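Local coordinates for probable signal peptide protein (Ralstonia solanacearum, PDB 2QGU) that binds a phospholipid between its sheet and helices and probably carries such lipids across the periplasm, at residues 122-127 with 138-143; 134-139 with 151-156. The protein carries 13 engineered substitutions. All blocks are in the same frame, centred on the assembly; numbering follows the deposited sequence.

Overall arrangement
Contacts 1 and 2 are adjacent strand pairings of one antiparallel sheet, their centres about 11 Å apart. Along the chain come 122-127, then strand 134-143, which supplies a partner to both contacts, then 151-156 on strand 146-157; two consecutive hairpins thus share their middle strand. Contact 1 lies at the outer edge of the sheet, contact 2 closer to the centre of the chain. Arg138 and Ser139 belong to both, and Phe126 CE1 packs on Val135 CG2 at 3.6 Å, tying the loop after the edge strand to the second hairpin. Both contacts touch the lipid pocket, contact 1 through Asn143 near the phosphate and contact 2 through Tyr152.

Contact 1: 122-127 with 138-143; sequences AYKPFR and RSTVNN. Engineered in segment 122-127: Ala122 (natural residue Ser). With PEF (di-palmitoyl-3-sn-phosphatidylethanolamine), chain B.
The Tyr123 ring meets Ser139 obliquely, its CE1 3.6 Å from Ser139 CB, in a non-hydrogen-bonded antiparallel pair. Next to it Ala122, an engineered residue, forms a hydrogen-bonded pair with Thr140: Ala122 N reaches Thr140 O at 2.9 Å, and Thr140 N returns the bond to Ala122 O. The ladder ends as Lys124 N meets Arg138 O at 2.9 Å from above the carbonyl plane.

On the face that carries Thr140, the Lys124 chain slants across Arg138. With CG beside the backbone N (chi1 -66°) and the rest extended, its CD and NZ lie over one face of the guanidinium, and NZ comes within 3.4 Å of Arg138 NH2, a contact of like charges. Two waters accept from the ammonium: one donates to Ser139 O, the other bonds Thr140 OG1. Arg138 itself is turned to Asp151 through NE. On the Tyr123 side another water gives protons to Tyr123 OH and Ser139 OG, while Ser139 OG also bonds Leu150 O. Helix 31-47 covers the tyrosine through Gln32, Lys36 and Val39.

At the far end of the strand Asn143 ND2 donates to phosphate oxygen O1P of the bound phosphatidylethanolamine at 2.9 Å, and Gln119 and Glu146 hold the amide. The water bridges and the Asp151 carboxylate probably ease the lysine-arginine proximity, while the same strand offers a neutral amide to the lipid phosphate.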
loop_
_atom_site.group_PDB
_atom_site.type_symbol
_atom_site.label_atom_id
_atom_site.label_comp_id
_atom_site.label_asym_id
_atom_site.label_seq_id
_atom_site.Cartn_x
_atom_site.Cartn_y
_atom_site.Cartn_z
ATOM N N ALA A 122 -18.177 0.667 2.761
ATOM C CA ALA A 122 -18.814 1.203 3.950
ATOM C C ALA A 122 -17.742 1.328 5.020
ATOM O O ALA A 122 -16.886 0.445 5.159
ATOM C CB ALA A 122 -19.917 0.281 4.412
ATOM N N TYR A 123 -17.781 2.433 5.755
ATOM C CA TYR A 123 -16.831 2.672 6.836
ATOM C C TYR A 123 -17.428 2.330 8.188
ATOM O O TYR A 123 -18.594 2.633 8.471
ATOM C CB TYR A 123 -16.263 4.107 6.772
ATOM C CG TYR A 123 -15.368 4.221 5.569
ATOM C CD1 TYR A 123 -14.003 3.959 5.664
ATOM C CD2 TYR A 123 -15.905 4.482 4.309
ATOM C CE1 TYR A 123 -13.183 3.998 4.545
ATOM C CE2 TYR A 123 -15.093 4.511 3.180
ATOM C CZ TYR A 123 -13.738 4.269 3.306
ATOM O OH TYR A 123 -12.947 4.293 2.177
ATOM N N LYS A 124 -16.621 1.663 9.002
ATOM C CA LYS A 124 -16.984 1.375 10.379
ATOM C C LYS A 124 -16.742 2.643 11.212
ATOM O O LYS A 124 -16.075 3.578 10.748
ATOM C CB LYS A 124 -16.170 0.184 10.895
ATOM C CG LYS A 124 -16.507 -1.128 10.177
ATOM C CD LYS A 124 -15.593 -2.248 10.632
ATOM C CE LYS A 124 -15.957 -3.538 9.915
ATOM N NZ LYS A 124 -15.068 -4.651 10.346
ATOM N N PRO A 125 -17.296 2.698 12.435
ATOM C CA PRO A 125 -17.085 3.898 13.245
ATOM C C PRO A 125 -15.605 4.216 13.423
ATOM O O PRO A 125 -14.785 3.309 13.607
ATOM C CB PRO A 125 -17.694 3.515 14.599
ATOM C CG PRO A 125 -18.734 2.492 14.258
ATOM C CD PRO A 125 -18.135 1.705 13.138
ATOM N N PHE A 126 -15.276 5.501 13.357
ATOM C CA PHE A 126 -13.939 5.954 13.700
ATOM C C PHE A 126 -13.852 6.056 15.213
ATOM O O PHE A 126 -14.637 6.772 15.842
ATOM C CB PHE A 126 -13.622 7.295 13.050
ATOM C CG PHE A 126 -12.231 7.771 13.319
ATOM C CD1 PHE A 126 -11.143 7.137 12.728
ATOM C CD2 PHE A 126 -11.999 8.827 14.193
ATOM C CE1 PHE A 126 -9.847 7.562 12.980
ATOM C CE2 PHE A 126 -10.701 9.264 14.449
ATOM C CZ PHE A 126 -9.627 8.628 13.842
ATOM N N ARG A 127 -12.899 5.329 15.790
ATOM C CA ARG A 127 -12.876 5.111 17.236
ATOM C C ARG A 127 -11.794 5.865 17.997
ATOM O O ARG A 127 -11.845 5.933 19.221
ATOM C CB ARG A 127 -12.783 3.617 17.562
ATOM C CG ARG A 127 -13.899 2.805 16.962
ATOM C CD ARG A 127 -14.014 1.441 17.615
ATOM N NE ARG A 127 -15.041 0.635 16.956
ATOM C CZ ARG A 127 -16.341 0.708 17.224
ATOM N NH1 ARG A 127 -16.793 1.534 18.161
ATOM N NH2 ARG A 127 -17.193 -0.065 16.552
ATOM N N ARG A 138 -11.288 1.784 9.635
ATOM C CA ARG A 138 -11.743 0.445 9.278
ATOM C C ARG A 138 -12.890 0.505 8.279
ATOM O O ARG A 138 -13.770 1.361 8.374
ATOM C CB ARG A 138 -12.159 -0.337 10.525
ATOM C CG ARG A 138 -11.071 -0.425 11.606
ATOM C CD ARG A 138 -11.427 -1.455 12.670
ATOM N NE ARG A 138 -11.425 -2.802 12.099
ATOM C CZ ARG A 138 -12.188 -3.807 12.514
ATOM N NH1 ARG A 138 -13.060 -3.644 13.503
ATOM N NH2 ARG A 138 -12.100 -4.980 11.907
ATOM N N SER A 139 -12.882 -0.414 7.317
ATOM C CA SER A 139 -13.879 -0.397 6.253
ATOM C C SER A 139 -14.186 -1.798 5.737
ATOM O O SER A 139 -13.438 -2.750 5.991
ATOM C CB SER A 139 -13.417 0.494 5.091
ATOM O OG SER A 139 -12.517 -0.189 4.227
ATOM N N THR A 140 -15.300 -1.900 5.014
ATOM C CA THR A 140 -15.716 -3.140 4.371
ATOM C C THR A 140 -16.090 -2.835 2.928
ATOM O O THR A 140 -16.981 -2.016 2.666
ATOM C CB THR A 140 -16.950 -3.765 5.071
ATOM O OG1 THR A 140 -16.735 -3.867 6.486
ATOM C CG2 THR A 140 -17.239 -5.143 4.500
ATOM N N VAL A 141 -15.406 -3.488 1.999
ATOM C CA VAL A 141 -15.723 -3.392 0.578
ATOM C C VAL A 141 -16.763 -4.465 0.261
ATOM O O VAL A 141 -16.604 -5.621 0.668
ATOM C CB VAL A 141 -14.465 -3.618 -0.295
ATOM C CG1 VAL A 141 -14.804 -3.556 -1.781
ATOM C CG2 VAL A 141 -13.392 -2.592 0.043
ATOM N N ASN A 142 -17.828 -4.084 -0.445
ATOM C CA ASN A 142 -18.740 -5.081 -0.994
ATOM C C ASN A 142 -18.173 -5.605 -2.309
ATOM O O ASN A 142 -18.204 -4.912 -3.327
ATOM C CB ASN A 142 -20.144 -4.514 -1.217
ATOM C CG ASN A 142 -21.065 -5.521 -1.875
ATOM O OD1 ASN A 142 -20.881 -6.731 -1.723
ATOM N ND2 ASN A 142 -22.049 -5.034 -2.623
ATOM N N ASN A 143 -17.632 -6.820 -2.266
ATOM C CA ASN A 143 -17.041 -7.455 -3.434
ATOM C C ASN A 143 -17.986 -8.491 -4.015
ATOM O O ASN A 143 -17.887 -9.676 -3.699
ATOM C CB ASN A 143 -15.703 -8.112 -3.060
ATOM C CG ASN A 143 -15.027 -8.779 -4.248
ATOM O OD1 ASN A 143 -15.027 -8.244 -5.354
ATOM N ND2 ASN A 143 -14.451 -9.959 -4.023
HETATM C C2 PEF B . -10.150 -8.968 -4.316
HETATM C C1 PEF B . -10.700 -10.381 -4.508
HETATM N N PEF B . -10.255 -15.102 -8.082
HETATM C C3 PEF B . -11.242 -7.959 -4.612
HETATM C C4 PEF B . -9.661 -13.438 -6.386
HETATM C C5 PEF B . -9.560 -14.903 -6.803
HETATM C C10 PEF B . -8.323 -8.825 -2.869
HETATM C C11 PEF B . -7.692 -8.367 -1.560
HETATM C C12 PEF B . -7.894 -6.863 -1.381
HETATM C C13 PEF B . -7.010 -6.118 -2.376
HETATM C C14 PEF B . -6.947 -4.634 -2.064
HETATM C C15 PEF B . -5.995 -3.946 -3.039
HETATM C C16 PEF B . -5.661 -2.536 -2.560
HETATM C C17 PEF B . -4.496 -1.949 -3.351
HETATM C C18 PEF B . -3.159 -2.322 -2.707
HETATM C C19 PEF B . -2.209 -1.127 -2.704
HETATM C C20 PEF B . -1.432 -1.049 -4.022
HETATM C C21 PEF B . -0.535 0.186 -4.051
HETATM C C22 PEF B . 0.718 -0.032 -3.204
HETATM C C23 PEF B . 1.731 1.091 -3.420
HETATM C C24 PEF B . 1.602 2.168 -2.345
HETATM C C25 PEF B . 2.176 3.497 -2.831
HETATM C C30 PEF B . -11.736 -5.695 -4.447
HETATM C C31 PEF B . -11.552 -4.310 -4.310
HETATM C C32 PEF B . -10.249 -3.837 -4.398
HETATM C C33 PEF B . -10.236 -2.300 -4.519
HETATM C C34 PEF B . -9.858 -1.602 -3.203
HETATM C C35 PEF B . -9.147 -0.254 -3.437
HETATM C C36 PEF B . -8.480 0.177 -2.285
HETATM C C37 PEF B . -7.676 1.300 -2.503
HETATM C C38 PEF B . -7.037 1.686 -1.319
HETATM C C39 PEF B . -6.020 2.817 -1.528
HETATM C C40 PEF B . -5.137 3.037 -0.283
HETATM C C41 PEF B . -3.892 2.131 -0.300
HETATM C C42 PEF B . -2.775 2.680 0.596
HETATM C C43 PEF B . -1.749 1.592 0.942
HETATM C C44 PEF B . -0.571 2.163 1.741
HETATM C C45 PEF B . 0.449 1.076 2.089
HETATM O O4 PEF B . -7.602 -9.190 -3.802
HETATM O O5 PEF B . -12.892 -6.099 -4.363
HETATM O O2 PEF B . -9.684 -8.806 -2.965
HETATM O O3 PEF B . -10.728 -6.604 -4.658
HETATM O O1P PEF B . -13.106 -11.812 -5.826
HETATM O O2P PEF B . -11.632 -11.853 -7.917
HETATM O O3P PEF B . -10.851 -10.641 -5.906
HETATM O O4P PEF B . -10.990 -13.163 -5.908
HETATM P P PEF B . -11.759 -11.850 -6.447
HETATM O O HOH W 1 -11.700 1.335 2.022
HETATM O O HOH W 2 -12.820 -3.887 8.642
HETATM O O HOH W 3 -15.017 -5.704 7.361
HETATM O O HOH W 4 -12.791 3.544 11.348
#

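Contact 2: 134-139 with 151-156; sequences DVVVRS and DYRVEK. Engineered in segment 151-156: Val154 (natural residue Met).
The Tyr152 ring presents an edge to strand 134-139: CD2 lies 3.6 Å from Val137 O, and CE2 faces Ser139 OG near the ring plane. The water that bonds Tyr123 OH and Ser139 OG also reaches Tyr152 OH, while Val35 and Val39 of helix 31-47 and Ile166 of strand 160-168 pack on the tyrosine. The guanidinium of Arg138 also works through its edge. Its NE donates to Asp151 OD2 at 2.9 Å in a salt bridge, with the acceptor in the guanidinium plane but the donor above the carboxylate plane. The two flat groups are almost perpendicular, 88° apart. A bend at chi3 (66°) turns NE back toward the acid, and the side chains run alongside each other. Asp151 OD1 takes a water's proton and a weak bond from Ser139 N.

Arg153 has two conformers; in the one described here NH1 approaches Val136 CG2, the methyl lying oblique to its guanidinium. In this conformer a water at the guanidinium edge links NH1 to Asp134 OD1, which also bonds Tyr164, and Trp172 makes a cation-pi contact. Arg76 bridges the acids Asp134 and Glu155. On the Tyr152 face, Val137 CG2 meets CG2 of the engineered Val154 at 3.8 Å, and Val135 CG2 touches Val154 CB.

Between these faces, reciprocal backbone bonds join Val135 with Val154 and Val137 with Tyr152. This is a regular antiparallel beta hairpin in the sheet of an MlaC protein, with charged side chains around Val136 on one face and, on the other, valines beside a tyrosine that touches the bound phospholipid.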
loop_
_atom_site.group_PDB
_atom_site.type_symbol
_atom_site.label_atom_id
_atom_site.label_comp_id
_atom_site.label_asym_id
_atom_site.label_seq_id
_atom_site.Cartn_x
_atom_site.Cartn_y
_atom_site.Cartn_z
ATOM N N ASP A 134 -2.112 9.168 15.151
ATOM C CA ASP A 134 -1.759 7.895 14.536
ATOM C C ASP A 134 -2.886 6.921 14.841
ATOM O O ASP A 134 -3.016 6.427 15.966
ATOM C CB ASP A 134 -0.413 7.387 15.059
ATOM C CG ASP A 134 0.254 6.424 14.099
ATOM O OD1 ASP A 134 -0.438 5.539 13.564
ATOM O OD2 ASP A 134 1.472 6.557 13.856
ATOM N N VAL A 135 -3.707 6.662 13.830
ATOM C CA VAL A 135 -5.029 6.058 14.040
ATOM C C VAL A 135 -5.305 4.952 13.026
ATOM O O VAL A 135 -4.546 4.770 12.068
ATOM C CB VAL A 135 -6.153 7.135 13.961
ATOM C CG1 VAL A 135 -5.882 8.277 14.950
ATOM C CG2 VAL A 135 -6.279 7.680 12.550
ATOM N N VAL A 136 -6.396 4.218 13.242
ATOM C CA VAL A 136 -6.843 3.199 12.296
ATOM C C VAL A 136 -8.224 3.571 11.769
ATOM O O VAL A 136 -9.096 3.981 12.533
ATOM C CB VAL A 136 -6.838 1.795 12.957
ATOM C CG1 VAL A 136 -7.553 0.741 12.098
ATOM C CG2 VAL A 136 -5.402 1.357 13.243
ATOM N N VAL A 137 -8.390 3.455 10.454
ATOM C CA VAL A 137 -9.685 3.603 9.788
ATOM C C VAL A 137 -10.089 2.229 9.267
ATOM O O VAL A 137 -9.311 1.576 8.563
ATOM C CB VAL A 137 -9.600 4.618 8.621
ATOM C CG1 VAL A 137 -10.887 4.631 7.794
ATOM C CG2 VAL A 137 -9.272 6.017 9.149
ATOM N N ARG A 138 -11.288 1.784 9.635
ATOM C CA ARG A 138 -11.743 0.445 9.278
ATOM C C ARG A 138 -12.890 0.505 8.279
ATOM O O ARG A 138 -13.770 1.361 8.374
ATOM C CB ARG A 138 -12.159 -0.337 10.525
ATOM C CG ARG A 138 -11.071 -0.425 11.606
ATOM C CD ARG A 138 -11.427 -1.455 12.670
ATOM N NE ARG A 138 -11.425 -2.802 12.099
ATOM C CZ ARG A 138 -12.188 -3.807 12.514
ATOM N NH1 ARG A 138 -13.060 -3.644 13.503
ATOM N NH2 ARG A 138 -12.100 -4.980 11.907
ATOM N N SER A 139 -12.882 -0.414 7.317
ATOM C CA SER A 139 -13.879 -0.397 6.253
ATOM C C SER A 139 -14.186 -1.798 5.737
ATOM O O SER A 139 -13.438 -2.750 5.991
ATOM C CB SER A 139 -13.417 0.494 5.091
ATOM O OG SER A 139 -12.517 -0.189 4.227
ATOM N N ASP A 151 -8.559 -2.244 6.346
ATOM C CA ASP A 151 -8.269 -1.243 7.376
ATOM C C ASP A 151 -6.998 -0.497 7.002
ATOM O O ASP A 151 -6.169 -1.016 6.256
ATOM C CB ASP A 151 -8.105 -1.873 8.761
ATOM C CG ASP A 151 -9.352 -2.591 9.249
ATOM O OD1 ASP A 151 -10.431 -2.475 8.624
ATOM O OD2 ASP A 151 -9.232 -3.264 10.290
ATOM N N TYR A 152 -6.850 0.709 7.541
ATOM C CA TYR A 152 -5.738 1.581 7.184
ATOM C C TYR A 152 -5.126 2.193 8.416
ATOM O O TYR A 152 -5.851 2.600 9.323
ATOM C CB TYR A 152 -6.230 2.722 6.286
ATOM C CG TYR A 152 -6.980 2.245 5.077
ATOM C CD1 TYR A 152 -6.316 2.022 3.873
ATOM C CD2 TYR A 152 -8.354 2.002 5.135
ATOM C CE1 TYR A 152 -6.996 1.572 2.756
ATOM C CE2 TYR A 152 -9.052 1.546 4.015
ATOM C CZ TYR A 152 -8.359 1.332 2.827
ATOM O OH TYR A 152 -9.001 0.884 1.692
ATOM N N ARG A 153 -3.799 2.254 8.458
ATOM C CA ARG A 153 -3.117 3.077 9.451
ATOM C C ARG A 153 -2.864 4.440 8.833
ATOM O O ARG A 153 -2.400 4.541 7.692
ATOM C CB ARG A 153 -1.811 2.437 9.932
ATOM C CG ARG A 153 -2.012 1.194 10.776
ATOM C CD ARG A 153 -0.840 0.942 11.712
ATOM N NE ARG A 153 -1.078 -0.239 12.537
ATOM C CZ ARG A 153 -1.731 -0.241 13.698
ATOM N NH1 ARG A 153 -2.215 0.887 14.207
ATOM N NH2 ARG A 153 -1.892 -1.378 14.358
ATOM N N VAL A 154 -3.196 5.487 9.583
ATOM C CA VAL A 154 -3.123 6.850 9.075
ATOM C C VAL A 154 -2.409 7.723 10.089
ATOM O O VAL A 154 -2.700 7.664 11.281
ATOM C CB VAL A 154 -4.539 7.437 8.771
ATOM C CG1 VAL A 154 -4.450 8.489 7.688
ATOM C CG2 VAL A 154 -5.526 6.334 8.345
ATOM N N GLU A 155 -1.452 8.512 9.611
ATOM C CA GLU A 155 -0.684 9.397 10.480
ATOM C C GLU A 155 -0.829 10.843 10.026
ATOM O O GLU A 155 -0.749 11.130 8.829
ATOM C CB GLU A 155 0.794 8.996 10.493
ATOM C CG GLU A 155 1.636 9.878 11.419
ATOM C CD GLU A 155 3.134 9.656 11.317
ATOM O OE1 GLU A 155 3.596 8.879 10.452
ATOM O OE2 GLU A 155 3.858 10.288 12.122
ATOM N N LYS A 156 -1.028 11.745 10.987
ATOM C CA LYS A 156 -1.164 13.161 10.681
ATOM C C LYS A 156 0.212 13.801 10.648
ATOM O O LYS A 156 0.856 13.956 11.689
ATOM C CB LYS A 156 -2.059 13.871 11.699
ATOM C CG LYS A 156 -2.557 15.219 11.201
ATOM C CD LYS A 156 -3.533 15.839 12.174
ATOM C CE LYS A 156 -4.164 17.082 11.578
ATOM N NZ LYS A 156 -5.246 17.600 12.461
HETATM O O HOH W 5 -2.276 3.578 13.442
HETATM O O HOH W 1 -11.700 1.335 2.022
HETATM O O HOH W 2 -12.820 -3.887 8.642
#